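Local structure of putative alpha-galactosidase/melibiase (Bacteroides fragilis, 4OGZ) at residues Pro261-Lys266 with Ser307-Pro312; Asn316-Leu321 with Ala355-Cys360; Val427-Lys432 with Thr456-Lys461; Asp399-Trp404 with Gly423-Glu428. The protein probably hydrolyses terminal, non-reducing alpha-D-galactose residues from alpha-D-galactosides, combining a TIM-barrel catalytic domain with beta-sandwich domains. All coordinates share one frame; numbering follows the deposited sequence.

Contact 1 of 4, residues Pro261-Lys266 with Ser307-Pro312; sequences PWKWAK and SEYARP
W262 drives the edge of its indole into the face of Y309, a T-shaped (edge-to-face) pair between two connections of the TIM barrel: the short, weakly bonded helix 261-264, which follows strand 250-254, and the turn that leads into strand 315-317. The five-membered ring of W262 and the phenol ring have centroids 4.7 Å apart and planes at 57°. CD1 of W262 stands over the centre of the Y309 ring, 3.6 Å from Y309 CE2. A chi1 of 43° places CG of W262 between its backbone N and carbonyl carbon, and the indole thereby turns its CD1 corner to the phenol while its other parts pack on W273, V275 and L306. Near the root of the tyrosine, CD1 of Y309 comes to 3.4 Å from O of W262. Large aromatics suit this site because they span the gap between two backbones that share no clear direct bond. At the outer end of the ring, the aliphatic part of K263 passes obliquely, with CE 3.8 Å from Y309 OH; its ammonium reaches back to E260 in a salt bridge.

Farther along, K266 meets R311 at about a right angle. Its NZ lies over one face of the guanidinium, 3.5 Å from R311 NE, so two like charges come close near the surface, where water can probably moderate the cost. One such water sits between the segments, accepting from K266 NZ at 3.3 Å and donating to Y309 O at 3.1 Å.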
loop_
_atom_site.group_PDB
_atom_site.type_symbol
_atom_site.label_atom_id
_atom_site.label_comp_id
_atom_site.label_asym_id
_atom_site.label_seq_id
_atom_site.Cartn_x
_atom_site.Cartn_y
_atom_site.Cartn_z
ATOM N N PRO A 261 16.210 -9.147 -1.712
ATOM C CA PRO A 261 15.064 -9.808 -1.147
ATOM C C PRO A 261 13.996 -10.216 -2.167
ATOM O O PRO A 261 13.207 -11.100 -1.905
ATOM C CB PRO A 261 14.483 -8.722 -0.217
ATOM C CG PRO A 261 14.909 -7.461 -0.803
ATOM C CD PRO A 261 16.295 -7.748 -1.253
ATOM N N TRP A 262 13.931 -9.546 -3.307
ATOM C CA TRP A 262 12.984 -9.967 -4.383
ATOM C C TRP A 262 13.200 -11.421 -4.806
ATOM O O TRP A 262 12.272 -12.090 -5.241
ATOM C CB TRP A 262 13.057 -9.019 -5.602
ATOM C CG TRP A 262 14.443 -8.610 -6.043
ATOM C CD1 TRP A 262 15.197 -9.214 -6.971
ATOM C CD2 TRP A 262 15.246 -7.523 -5.523
ATOM N NE1 TRP A 262 16.427 -8.578 -7.093
ATOM C CE2 TRP A 262 16.478 -7.543 -6.208
ATOM C CE3 TRP A 262 15.036 -6.539 -4.549
ATOM C CZ2 TRP A 262 17.494 -6.608 -5.969
ATOM C CZ3 TRP A 262 16.060 -5.609 -4.302
ATOM C CH2 TRP A 262 17.265 -5.656 -4.993
ATOM N N LYS A 263 14.412 -11.926 -4.681
ATOM C CA LYS A 263 14.670 -13.330 -5.031
ATOM C C LYS A 263 14.245 -14.338 -3.971
ATOM O O LYS A 263 13.934 -15.447 -4.307
ATOM C CB LYS A 263 16.141 -13.528 -5.311
ATOM C CG LYS A 263 16.566 -12.821 -6.582
ATOM C CD LYS A 263 18.065 -12.668 -6.651
ATOM C CE LYS A 263 18.471 -12.064 -7.974
ATOM N NZ LYS A 263 19.944 -12.156 -8.113
ATOM N N TRP A 264 14.287 -13.976 -2.693
ATOM C CA TRP A 264 14.016 -14.955 -1.636
ATOM C C TRP A 264 12.892 -14.603 -0.658
ATOM O O TRP A 264 12.525 -15.424 0.183
ATOM C CB TRP A 264 15.296 -15.243 -0.815
ATOM C CG TRP A 264 15.993 -14.004 -0.244
ATOM C CD1 TRP A 264 17.089 -13.369 -0.774
ATOM C CD2 TRP A 264 15.665 -13.293 0.943
ATOM N NE1 TRP A 264 17.445 -12.298 0.003
ATOM C CE2 TRP A 264 16.584 -12.222 1.062
ATOM C CE3 TRP A 264 14.667 -13.431 1.911
ATOM C CZ2 TRP A 264 16.533 -11.315 2.105
ATOM C CZ3 TRP A 264 14.615 -12.528 2.943
ATOM C CH2 TRP A 264 15.556 -11.488 3.051
ATOM N N ALA A 265 12.313 -13.422 -0.759
ATOM C CA ALA A 265 11.305 -13.020 0.239
ATOM C C ALA A 265 10.038 -13.891 0.221
ATOM O O ALA A 265 9.543 -14.278 1.267
ATOM C CB ALA A 265 10.957 -11.543 0.090
ATOM N N LYS A 266 9.549 -14.234 -0.960
ATOM C CA LYS A 266 8.390 -15.057 -1.080
ATOM C C LYS A 266 8.717 -16.423 -0.450
ATOM O O LYS A 266 7.882 -17.001 0.253
ATOM C CB LYS A 266 7.960 -15.171 -2.570
ATOM C CG LYS A 266 6.535 -15.706 -2.858
ATOM C CD LYS A 266 5.834 -14.972 -4.022
ATOM C CE LYS A 266 4.412 -15.462 -4.333
ATOM N NZ LYS A 266 3.562 -14.423 -5.017
ATOM N N SER A 307 10.547 -5.747 -12.034
ATOM C CA SER A 307 9.139 -5.936 -12.332
ATOM C C SER A 307 8.746 -7.415 -12.454
ATOM O O SER A 307 7.651 -7.768 -12.110
ATOM C CB SER A 307 8.712 -5.164 -13.595
ATOM O OG SER A 307 9.622 -5.342 -14.651
ATOM N N GLU A 308 9.654 -8.271 -12.848
ATOM C CA GLU A 308 9.361 -9.715 -13.001
ATOM C C GLU A 308 9.197 -10.440 -11.663
ATOM O O GLU A 308 8.738 -11.561 -11.626
ATOM C CB GLU A 308 10.504 -10.347 -13.757
ATOM N N TYR A 309 9.568 -9.791 -10.559
ATOM C CA TYR A 309 9.486 -10.412 -9.218
ATOM C C TYR A 309 8.190 -10.113 -8.500
ATOM O O TYR A 309 7.941 -10.694 -7.456
ATOM C CB TYR A 309 10.699 -9.984 -8.318
ATOM C CG TYR A 309 12.027 -10.466 -8.883
ATOM C CD1 TYR A 309 12.478 -11.768 -8.642
ATOM C CD2 TYR A 309 12.811 -9.631 -9.688
ATOM C CE1 TYR A 309 13.681 -12.208 -9.162
ATOM C CE2 TYR A 309 14.005 -10.082 -10.230
ATOM C CZ TYR A 309 14.423 -11.367 -9.966
ATOM O OH TYR A 309 15.587 -11.811 -10.486
ATOM N N ALA A 310 7.374 -9.211 -9.046
ATOM C CA ALA A 310 6.114 -8.821 -8.431
ATOM C C ALA A 310 4.973 -9.488 -9.143
ATOM O O ALA A 310 4.979 -9.597 -10.357
ATOM C CB ALA A 310 5.907 -7.322 -8.491
ATOM N N ARG A 311 3.964 -9.855 -8.367
ATOM C CA ARG A 311 2.721 -10.404 -8.880
ATOM C C ARG A 311 1.721 -10.500 -7.742
ATOM O O ARG A 311 2.092 -10.328 -6.589
ATOM C CB ARG A 311 2.982 -11.767 -9.521
ATOM C CG ARG A 311 3.556 -12.802 -8.580
ATOM C CD ARG A 311 3.439 -14.176 -9.254
ATOM N NE ARG A 311 3.984 -15.249 -8.415
ATOM C CZ ARG A 311 5.282 -15.522 -8.236
ATOM N NH1 ARG A 311 6.236 -14.808 -8.844
ATOM N NH2 ARG A 311 5.627 -16.532 -7.437
ATOM N N PRO A 312 0.458 -10.837 -8.041
ATOM C CA PRO A 312 -0.473 -10.906 -6.905
ATOM C C PRO A 312 0.088 -11.733 -5.751
ATOM O O PRO A 312 0.623 -12.805 -5.973
ATOM C CB PRO A 312 -1.711 -11.554 -7.543
ATOM C CG PRO A 312 -1.716 -10.924 -8.915
ATOM C CD PRO A 312 -0.257 -10.991 -9.319
HETATM O O HOH W 1 5.436 -11.987 -6.201
#

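Contact 2 of 4, residues Asn316-Leu321 with Ala355-Cys360; sequences NDPDML and ASPLLC
With CG anti to its carbonyl carbon (chi1 -61°), L321 lays CD1 across the segment 355-360, 4.3 Å from CB of L358 and 4.2 Å from SG of C360. The chi1 of S356, -53°, likewise sets OG beside the pyrrolidine of P318, 3.2 Å from its CG. Compact proline rings and branched leucines suit this buried place, and CD of P318 meets CD of P357. The selenomethionine M320 adds an unbranched, flexible chain whose CG rests against CB of L359. This is the seam of the TIM barrel, where strands 315-317 and 358-360, joined through helix 341-353, complete the ring of parallel strands. The one direct bond comes from the chain beyond strand 315-317: L321 N donates to L359 O at 2.9 Å, tilted 34° from the carbonyl plane. A355, with its positive phi, is the C-prime residue of the Schellman motif ending that helix. On the facing segment D317 OD1 accepts from D319 N in an Asx turn. Nearer the start of both segments, where the backbones are farther apart, waters bridge them. One donates to P357 O at 2.7 Å and to D319 O, and accepts from L359 N; another lies between N316 O and S356 OG, hydrogen-bonded to both.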
loop_
_atom_site.group_PDB
_atom_site.type_symbol
_atom_site.label_atom_id
_atom_site.label_comp_id
_atom_site.label_asym_id
_atom_site.label_seq_id
_atom_site.Cartn_x
_atom_site.Cartn_y
_atom_site.Cartn_z
ATOM N N ASN A 316 7.198 -5.681 -4.726
ATOM C CA ASN A 316 8.329 -4.863 -4.451
ATOM C C ASN A 316 7.854 -3.604 -3.702
ATOM O O ASN A 316 6.896 -2.954 -4.140
ATOM C CB ASN A 316 9.038 -4.478 -5.739
ATOM C CG ASN A 316 9.629 -5.680 -6.477
ATOM O OD1 ASN A 316 10.396 -6.455 -5.924
ATOM N ND2 ASN A 316 9.292 -5.801 -7.744
ATOM N N ASP A 317 8.514 -3.283 -2.588
ATOM C CA ASP A 317 8.129 -2.153 -1.730
ATOM C C ASP A 317 9.146 -1.023 -1.873
ATOM O O ASP A 317 10.248 -1.112 -1.327
ATOM C CB ASP A 317 8.003 -2.647 -0.292
ATOM C CG ASP A 317 7.665 -1.538 0.730
ATOM O OD1 ASP A 317 7.363 -0.392 0.310
ATOM O OD2 ASP A 317 7.668 -1.875 1.954
ATOM N N PRO A 318 8.794 0.051 -2.611
ATOM C CA PRO A 318 9.717 1.205 -2.793
ATOM C C PRO A 318 9.621 2.226 -1.674
ATOM O O PRO A 318 10.083 3.358 -1.843
ATOM C CB PRO A 318 9.263 1.817 -4.127
ATOM C CG PRO A 318 7.806 1.497 -4.176
ATOM C CD PRO A 318 7.662 0.135 -3.549
ATOM N N ASP A 319 9.040 1.786 -0.559
ATOM C CA ASP A 319 8.889 2.501 0.676
ATOM C C ASP A 319 7.662 3.418 0.688
ATOM O O ASP A 319 6.980 3.612 -0.322
ATOM C CB ASP A 319 10.170 3.310 1.024
ATOM C CG ASP A 319 10.378 3.451 2.533
ATOM O OD1 ASP A 319 9.486 2.994 3.305
ATOM O OD2 ASP A 319 11.443 4.000 2.946
HETATM N N MSE A 320 7.425 3.984 1.864
HETATM C CA MSE A 320 6.234 4.763 2.178
HETATM C C MSE A 320 6.147 6.034 1.360
HETATM O O MSE A 320 7.154 6.643 1.004
HETATM C CB MSE A 320 6.259 4.992 3.705
HETATM C CG MSE A 320 6.107 3.656 4.508
HETATM SE SE MSE A 320 6.843 3.764 6.351
HETATM C CE MSE A 320 8.751 4.153 6.091
ATOM N N LEU A 321 4.915 6.433 1.036
ATOM C CA LEU A 321 4.656 7.681 0.324
ATOM C C LEU A 321 5.039 8.892 1.155
ATOM O O LEU A 321 4.895 8.887 2.378
ATOM C CB LEU A 321 3.197 7.818 -0.039
ATOM C CG LEU A 321 2.654 6.734 -0.965
ATOM C CD1 LEU A 321 1.143 6.815 -1.034
ATOM C CD2 LEU A 321 3.275 6.902 -2.339
ATOM N N ALA A 355 2.734 -1.108 -9.118
ATOM C CA ALA A 355 2.029 -1.979 -8.192
ATOM C C ALA A 355 2.718 -1.969 -6.835
ATOM O O ALA A 355 2.934 -2.990 -6.218
ATOM C CB ALA A 355 1.908 -3.401 -8.786
ATOM N N SER A 356 3.093 -0.783 -6.378
ATOM C CA SER A 356 3.692 -0.599 -5.073
ATOM C C SER A 356 2.623 -0.533 -3.954
ATOM O O SER A 356 1.486 -0.173 -4.224
ATOM C CB SER A 356 4.460 0.698 -5.072
ATOM O OG SER A 356 5.383 0.781 -6.150
ATOM N N PRO A 357 2.978 -0.918 -2.705
ATOM C CA PRO A 357 2.172 -0.561 -1.574
ATOM C C PRO A 357 1.980 0.936 -1.570
ATOM O O PRO A 357 2.891 1.668 -1.971
ATOM C CB PRO A 357 3.051 -0.963 -0.377
ATOM C CG PRO A 357 3.979 -1.982 -0.901
ATOM C CD PRO A 357 4.239 -1.559 -2.298
ATOM N N LEU A 358 0.786 1.379 -1.212
ATOM C CA LEU A 358 0.479 2.797 -1.144
ATOM C C LEU A 358 0.268 3.094 0.332
ATOM O O LEU A 358 -0.856 3.221 0.801
ATOM C CB LEU A 358 -0.754 3.114 -1.999
ATOM C CG LEU A 358 -0.605 2.777 -3.484
ATOM C CD1 LEU A 358 -1.929 2.922 -4.236
ATOM C CD2 LEU A 358 0.504 3.645 -4.102
ATOM N N LEU A 359 1.355 3.087 1.076
ATOM C CA LEU A 359 1.325 3.448 2.502
ATOM C C LEU A 359 1.628 4.936 2.710
ATOM O O LEU A 359 2.791 5.347 2.682
ATOM C CB LEU A 359 2.326 2.584 3.306
ATOM C CG LEU A 359 2.053 1.045 3.163
ATOM C CD1 LEU A 359 3.020 0.298 4.040
ATOM C CD2 LEU A 359 0.610 0.685 3.509
ATOM N N CYS A 360 0.610 5.740 2.987
ATOM C CA CYS A 360 0.865 7.171 3.182
ATOM C C CYS A 360 1.688 7.413 4.403
ATOM O O CYS A 360 1.524 6.765 5.453
ATOM C CB CYS A 360 -0.433 7.995 3.283
ATOM S SG CYS A 360 -1.639 7.693 1.968
HETATM O O HOH W 2 5.346 -4.576 -6.818
HETATM O O HOH W 3 6.702 -1.699 -6.728
HETATM O O HOH W 4 4.176 3.034 0.023
#

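Contact 3 of 4, residues Val427-Lys432 with Thr456-Lys461; sequences VELNVK and TGWVVK
Two antiparallel strands of the C-terminal beta sandwich, 425-429 and 458-462, are paired here. V427 and V460 form a hydrogen-bonded pair, with V427 N to V460 O at 2.9 Å and V460 N to V427 O at 2.8 Å. L429 and W458 make the next one: L429 N points almost straight down the C=O of W458, while W458 N returns a more bent bond to L429 O (137° at the hydrogen). Between them E428 and V459 are a non-hydrogen-bonded pair on the exposed face, a place that tolerates both a charged chain and a beta-branched one.

The other face carries V427, L429, W458 and V460, apolar types that fit a sandwich interior. At chi1 72° the W458 side chain folds back over its own backbone; the L429 chain runs alongside the indole, and its CD2 is 4.0 Å from both W458 CH2 and V460 CG2. Where the strands end, G457 CA comes within 3.0 Å of L429 O, an approach made possible by its lack of a side chain. Just past the strand, N430 holds its neighbours: ND2 donates to E428 OE2 at 2.9 Å, nearly in its own amide plane, and OD1 accepts from K432 N in an Asx turn. A water joins V431 N to T456 O.

Toward the interior, W458 turns edge-to-face with F470 of strand 467-472, which also receives L429 and V460, while V427 faces strand 401-407.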
loop_
_atom_site.group_PDB
_atom_site.type_symbol
_atom_site.label_atom_id
_atom_site.label_comp_id
_atom_site.label_asym_id
_atom_site.label_seq_id
_atom_site.Cartn_x
_atom_site.Cartn_y
_atom_site.Cartn_z
ATOM N N VAL A 427 8.009 14.124 -25.332
ATOM C CA VAL A 427 8.088 12.669 -25.440
ATOM C C VAL A 427 7.147 12.213 -26.545
ATOM O O VAL A 427 5.937 12.406 -26.433
ATOM C CB VAL A 427 7.685 11.970 -24.134
ATOM C CG1 VAL A 427 7.775 10.446 -24.297
ATOM C CG2 VAL A 427 8.535 12.445 -22.978
ATOM N N GLU A 428 7.683 11.640 -27.626
ATOM C CA GLU A 428 6.803 11.239 -28.715
ATOM C C GLU A 428 6.169 9.918 -28.342
ATOM O O GLU A 428 6.831 9.021 -27.822
ATOM C CB GLU A 428 7.517 11.116 -30.048
ATOM C CG GLU A 428 6.538 11.397 -31.178
ATOM C CD GLU A 428 6.928 10.775 -32.494
ATOM O OE1 GLU A 428 7.969 11.181 -33.057
ATOM O OE2 GLU A 428 6.167 9.908 -32.978
ATOM N N LEU A 429 4.863 9.826 -28.561
ATOM C CA LEU A 429 4.115 8.624 -28.265
ATOM C C LEU A 429 3.466 8.187 -29.552
ATOM O O LEU A 429 2.819 8.987 -30.213
ATOM C CB LEU A 429 3.080 8.919 -27.209
ATOM C CG LEU A 429 2.623 7.842 -26.264
ATOM C CD1 LEU A 429 3.829 7.103 -25.695
ATOM C CD2 LEU A 429 1.790 8.469 -25.148
ATOM N N ASN A 430 3.714 6.940 -29.938
ATOM C CA ASN A 430 3.189 6.400 -31.177
ATOM C C ASN A 430 3.041 4.909 -30.969
ATOM O O ASN A 430 3.381 4.412 -29.887
ATOM C CB ASN A 430 4.083 6.758 -32.380
ATOM C CG ASN A 430 5.512 6.229 -32.260
ATOM O OD1 ASN A 430 5.756 5.029 -32.106
ATOM N ND2 ASN A 430 6.464 7.119 -32.390
ATOM N N VAL A 431 2.564 4.182 -31.978
ATOM C CA VAL A 431 2.255 2.777 -31.756
ATOM C C VAL A 431 3.491 1.893 -31.691
ATOM O O VAL A 431 3.376 0.710 -31.415
ATOM C CB VAL A 431 1.266 2.205 -32.834
ATOM C CG1 VAL A 431 -0.032 2.998 -32.787
ATOM C CG2 VAL A 431 1.863 2.209 -34.219
ATOM N N LYS A 432 4.664 2.458 -31.953
ATOM C CA LYS A 432 5.937 1.736 -31.766
ATOM C C LYS A 432 6.735 2.169 -30.520
ATOM O O LYS A 432 7.848 1.751 -30.329
ATOM C CB LYS A 432 6.754 1.890 -33.023
ATOM C CG LYS A 432 6.144 1.067 -34.145
ATOM C CD LYS A 432 7.071 0.947 -35.342
ATOM C CE LYS A 432 6.338 0.232 -36.448
ATOM N NZ LYS A 432 7.233 0.059 -37.614
ATOM N N THR A 456 -2.559 8.105 -34.542
ATOM C CA THR A 456 -1.208 7.746 -34.968
ATOM C C THR A 456 -0.117 8.314 -34.016
ATOM O O THR A 456 1.074 8.159 -34.258
ATOM C CB THR A 456 -0.957 8.239 -36.407
ATOM O OG1 THR A 456 -1.295 9.630 -36.494
ATOM C CG2 THR A 456 -1.813 7.457 -37.408
ATOM N N GLY A 457 -0.527 9.012 -32.961
ATOM C CA GLY A 457 0.389 9.426 -31.909
ATOM C C GLY A 457 0.613 10.919 -31.900
ATOM O O GLY A 457 0.156 11.624 -32.782
ATOM N N TRP A 458 1.282 11.405 -30.867
ATOM C CA TRP A 458 1.471 12.840 -30.674
ATOM C C TRP A 458 2.664 13.065 -29.756
ATOM O O TRP A 458 3.229 12.108 -29.239
ATOM C CB TRP A 458 0.186 13.497 -30.105
ATOM C CG TRP A 458 -0.100 13.152 -28.662
ATOM C CD1 TRP A 458 0.147 13.935 -27.572
ATOM C CD2 TRP A 458 -0.653 11.930 -28.155
ATOM N NE1 TRP A 458 -0.232 13.294 -26.437
ATOM C CE2 TRP A 458 -0.716 12.053 -26.766
ATOM C CE3 TRP A 458 -1.112 10.746 -28.747
ATOM C CZ2 TRP A 458 -1.214 11.045 -25.944
ATOM C CZ3 TRP A 458 -1.603 9.740 -27.929
ATOM C CH2 TRP A 458 -1.652 9.903 -26.538
ATOM N N VAL A 459 3.047 14.325 -29.585
ATOM C CA VAL A 459 4.146 14.697 -28.702
ATOM C C VAL A 459 3.569 15.067 -27.362
ATOM O O VAL A 459 2.761 15.959 -27.278
ATOM C CB VAL A 459 4.971 15.883 -29.261
ATOM C CG1 VAL A 459 5.941 16.419 -28.199
ATOM C CG2 VAL A 459 5.726 15.481 -30.536
ATOM N N VAL A 460 3.959 14.347 -26.327
ATOM C CA VAL A 460 3.549 14.667 -24.973
ATOM C C VAL A 460 4.484 15.758 -24.471
ATOM O O VAL A 460 5.700 15.619 -24.585
ATOM C CB VAL A 460 3.626 13.430 -24.058
ATOM C CG1 VAL A 460 3.323 13.809 -22.618
ATOM C CG2 VAL A 460 2.670 12.333 -24.535
ATOM N N LYS A 461 3.933 16.847 -23.940
ATOM C CA LYS A 461 4.761 17.914 -23.406
ATOM C C LYS A 461 4.711 17.850 -21.900
ATOM O O LYS A 461 3.625 17.895 -21.297
ATOM C CB LYS A 461 4.268 19.266 -23.900
ATOM C CG LYS A 461 4.645 19.531 -25.340
ATOM C CD LYS A 461 3.568 20.297 -26.078
ATOM C CE LYS A 461 3.986 20.525 -27.518
ATOM N NZ LYS A 461 2.814 20.803 -28.393
HETATM O O HOH W 5 1.944 5.624 -34.662
#

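Contact 4 of 4, residues Asp399-Trp404 with Gly423-Glu428; sequences DHYDVW and GPVDVE
Y401 presents one ring face to V427, whose CG2 makes a CH-pi contact 3.8 Å from the ring centroid and 22° off its normal. This is the tight part of a beta-sandwich interface: strands 401-404 and 425-428 belong to different sheets, their axes 8.7 Å apart and 34° from parallel, so side chains, not backbone bonds, make the contact. V427 uses both branches, since CG1 reaches CG2 of V403 at 3.8 Å, the two valines lying antiparallel alongside each other. V425 CG1 approaches Y401 CD2 at 3.9 Å, crossing the tyrosine at about a right angle. The Y401 side chain, at chi1 67°, is tucked over its own backbone, which sets its face over V427 and brings CD2 up to V425. Beta-branched residues suit the site because they offer two methyls from a short stem.

The outer side is looser. H400 meets V425 merely through CB, 3.9 Å from V425 CG2, while its ring extends outward from the contact. The hydroxyl of Y401 suits the solvent side, where a water 3.0 Å from Y401 OH donates to E428 O.

Behind the packed face, D402 points away from strand 425-428 and forms a salt bridge with R420, and its other oxygen accepts from W404 NE1. Strand 401-407 runs between strands 393-397 and 413-419, with W404 resting on helix 341-353 of the barrel, whereas strand 425-429 is paired with strand 458-462.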
loop_
_atom_site.group_PDB
_atom_site.type_symbol
_atom_site.label_atom_id
_atom_site.label_comp_id
_atom_site.label_asym_id
_atom_site.label_seq_id
_atom_site.Cartn_x
_atom_site.Cartn_y
_atom_site.Cartn_z
ATOM N N ASP A 399 17.438 9.827 -21.792
ATOM C CA ASP A 399 18.302 10.681 -20.946
ATOM C C ASP A 399 17.501 11.603 -20.008
ATOM O O ASP A 399 17.902 11.824 -18.874
ATOM C CB ASP A 399 19.278 11.489 -21.805
ATOM C CG ASP A 399 20.644 10.824 -21.895
ATOM O OD1 ASP A 399 20.806 9.673 -21.385
ATOM O OD2 ASP A 399 21.560 11.477 -22.439
ATOM N N HIS A 400 16.346 12.082 -20.465
ATOM C CA HIS A 400 15.554 13.047 -19.713
ATOM C C HIS A 400 14.178 12.569 -19.276
ATOM O O HIS A 400 13.497 13.264 -18.527
ATOM C CB HIS A 400 15.370 14.284 -20.576
ATOM C CG HIS A 400 16.653 14.949 -20.926
ATOM N ND1 HIS A 400 16.817 15.683 -22.079
ATOM C CD2 HIS A 400 17.848 14.965 -20.285
ATOM C CE1 HIS A 400 18.063 16.122 -22.134
ATOM N NE2 HIS A 400 18.707 15.694 -21.061
ATOM N N TYR A 401 13.744 11.409 -19.752
ATOM C CA TYR A 401 12.411 10.974 -19.460
ATOM C C TYR A 401 12.365 9.491 -19.480
ATOM O O TYR A 401 13.246 8.843 -20.017
ATOM C CB TYR A 401 11.409 11.536 -20.512
ATOM C CG TYR A 401 11.596 10.984 -21.908
ATOM C CD1 TYR A 401 11.062 9.758 -22.250
ATOM C CD2 TYR A 401 12.337 11.673 -22.871
ATOM C CE1 TYR A 401 11.255 9.215 -23.489
ATOM C CE2 TYR A 401 12.527 11.137 -24.143
ATOM C CZ TYR A 401 11.987 9.906 -24.440
ATOM O OH TYR A 401 12.137 9.335 -25.688
ATOM N N ASP A 402 11.283 8.983 -18.942
ATOM C CA ASP A 402 10.944 7.587 -18.961
ATOM C C ASP A 402 9.609 7.390 -19.634
ATOM O O ASP A 402 8.739 8.253 -19.606
ATOM C CB ASP A 402 10.716 7.056 -17.561
ATOM C CG ASP A 402 11.942 7.028 -16.702
ATOM O OD1 ASP A 402 13.081 7.154 -17.192
ATOM O OD2 ASP A 402 11.748 6.841 -15.479
ATOM N N VAL A 403 9.429 6.200 -20.183
ATOM C CA VAL A 403 8.131 5.737 -20.538
ATOM C C VAL A 403 7.938 4.399 -19.826
ATOM O O VAL A 403 8.748 3.505 -19.985
ATOM C CB VAL A 403 7.986 5.600 -22.054
ATOM C CG1 VAL A 403 6.626 5.017 -22.385
ATOM C CG2 VAL A 403 8.169 6.960 -22.730
ATOM N N TRP A 404 6.884 4.302 -19.006
ATOM C CA TRP A 404 6.569 3.110 -18.236
ATOM C C TRP A 404 5.265 2.523 -18.762
ATOM O O TRP A 404 4.394 3.273 -19.176
ATOM C CB TRP A 404 6.411 3.403 -16.765
ATOM C CG TRP A 404 7.646 3.850 -16.005
ATOM C CD1 TRP A 404 8.259 5.057 -16.077
ATOM C CD2 TRP A 404 8.350 3.104 -14.988
ATOM N NE1 TRP A 404 9.326 5.101 -15.195
ATOM C CE2 TRP A 404 9.412 3.908 -14.534
ATOM C CE3 TRP A 404 8.215 1.812 -14.462
ATOM C CZ2 TRP A 404 10.309 3.484 -13.525
ATOM C CZ3 TRP A 404 9.099 1.383 -13.490
ATOM C CH2 TRP A 404 10.130 2.232 -13.009
ATOM N N GLY A 423 13.842 20.921 -16.564
ATOM C CA GLY A 423 13.359 21.703 -17.672
ATOM C C GLY A 423 12.270 20.923 -18.385
ATOM O O GLY A 423 12.105 19.732 -18.130
ATOM N N PRO A 424 11.510 21.594 -19.269
ATOM C CA PRO A 424 10.420 20.959 -20.001
ATOM C C PRO A 424 10.964 19.915 -20.953
ATOM O O PRO A 424 12.070 20.065 -21.431
ATOM C CB PRO A 424 9.775 22.113 -20.786
ATOM C CG PRO A 424 10.784 23.201 -20.814
ATOM C CD PRO A 424 11.662 23.022 -19.606
ATOM N N VAL A 425 10.180 18.885 -21.243
ATOM C CA VAL A 425 10.588 17.797 -22.136
ATOM C C VAL A 425 9.456 17.366 -23.077
ATOM O O VAL A 425 8.314 17.320 -22.672
ATOM C CB VAL A 425 11.002 16.569 -21.278
ATOM C CG1 VAL A 425 10.975 15.265 -22.058
ATOM C CG2 VAL A 425 12.374 16.774 -20.647
ATOM N N ASP A 426 9.799 17.019 -24.311
ATOM C CA ASP A 426 8.884 16.408 -25.270
ATOM C C ASP A 426 9.098 14.881 -25.338
ATOM O O ASP A 426 10.229 14.394 -25.388
ATOM C CB ASP A 426 9.084 17.008 -26.651
ATOM C CG ASP A 426 8.664 18.475 -26.733
ATOM O OD1 ASP A 426 7.929 18.963 -25.838
ATOM O OD2 ASP A 426 9.062 19.159 -27.702
ATOM N N VAL A 427 8.009 14.124 -25.332
ATOM C CA VAL A 427 8.088 12.669 -25.440
ATOM C C VAL A 427 7.147 12.213 -26.545
ATOM O O VAL A 427 5.937 12.406 -26.433
ATOM C CB VAL A 427 7.685 11.970 -24.134
ATOM C CG1 VAL A 427 7.775 10.446 -24.297
ATOM C CG2 VAL A 427 8.535 12.445 -22.978
ATOM N N GLU A 428 7.683 11.640 -27.626
ATOM C CA GLU A 428 6.803 11.239 -28.715
ATOM C C GLU A 428 6.169 9.918 -28.342
ATOM O O GLU A 428 6.831 9.021 -27.822
ATOM C CB GLU A 428 7.517 11.116 -30.048
ATOM C CG GLU A 428 6.538 11.397 -31.178
ATOM C CD GLU A 428 6.928 10.775 -32.494
ATOM O OE1 GLU A 428 7.969 11.181 -33.057
ATOM O OE2 GLU A 428 6.167 9.908 -32.978
HETATM O O HOH W 6 9.740 8.751 -27.331
#

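In the fold
Contact 2 is the deep one, about 5 Å from the centre of the chain, and joins the ends of two barrel strands and the chain beyond them through apolar packing, buried waters and one direct backbone bond. Contact 1 lies on the barrel's surface, mixing aromatic packing with long charged chains; the two touch where W262 and A310 pack on N316. Contacts 3 and 4, both partly buried, belong to the C-terminal sandwich and share V427 and E428 on strand 425-429. Contact 3 pairs strands within a sheet by backbone bonds, contact 4 packs sheet against sheet by methyls and a ring. Barrel and sandwich contacts do not touch: nearest atoms of contacts 2 and 4 are about 8 Å apart.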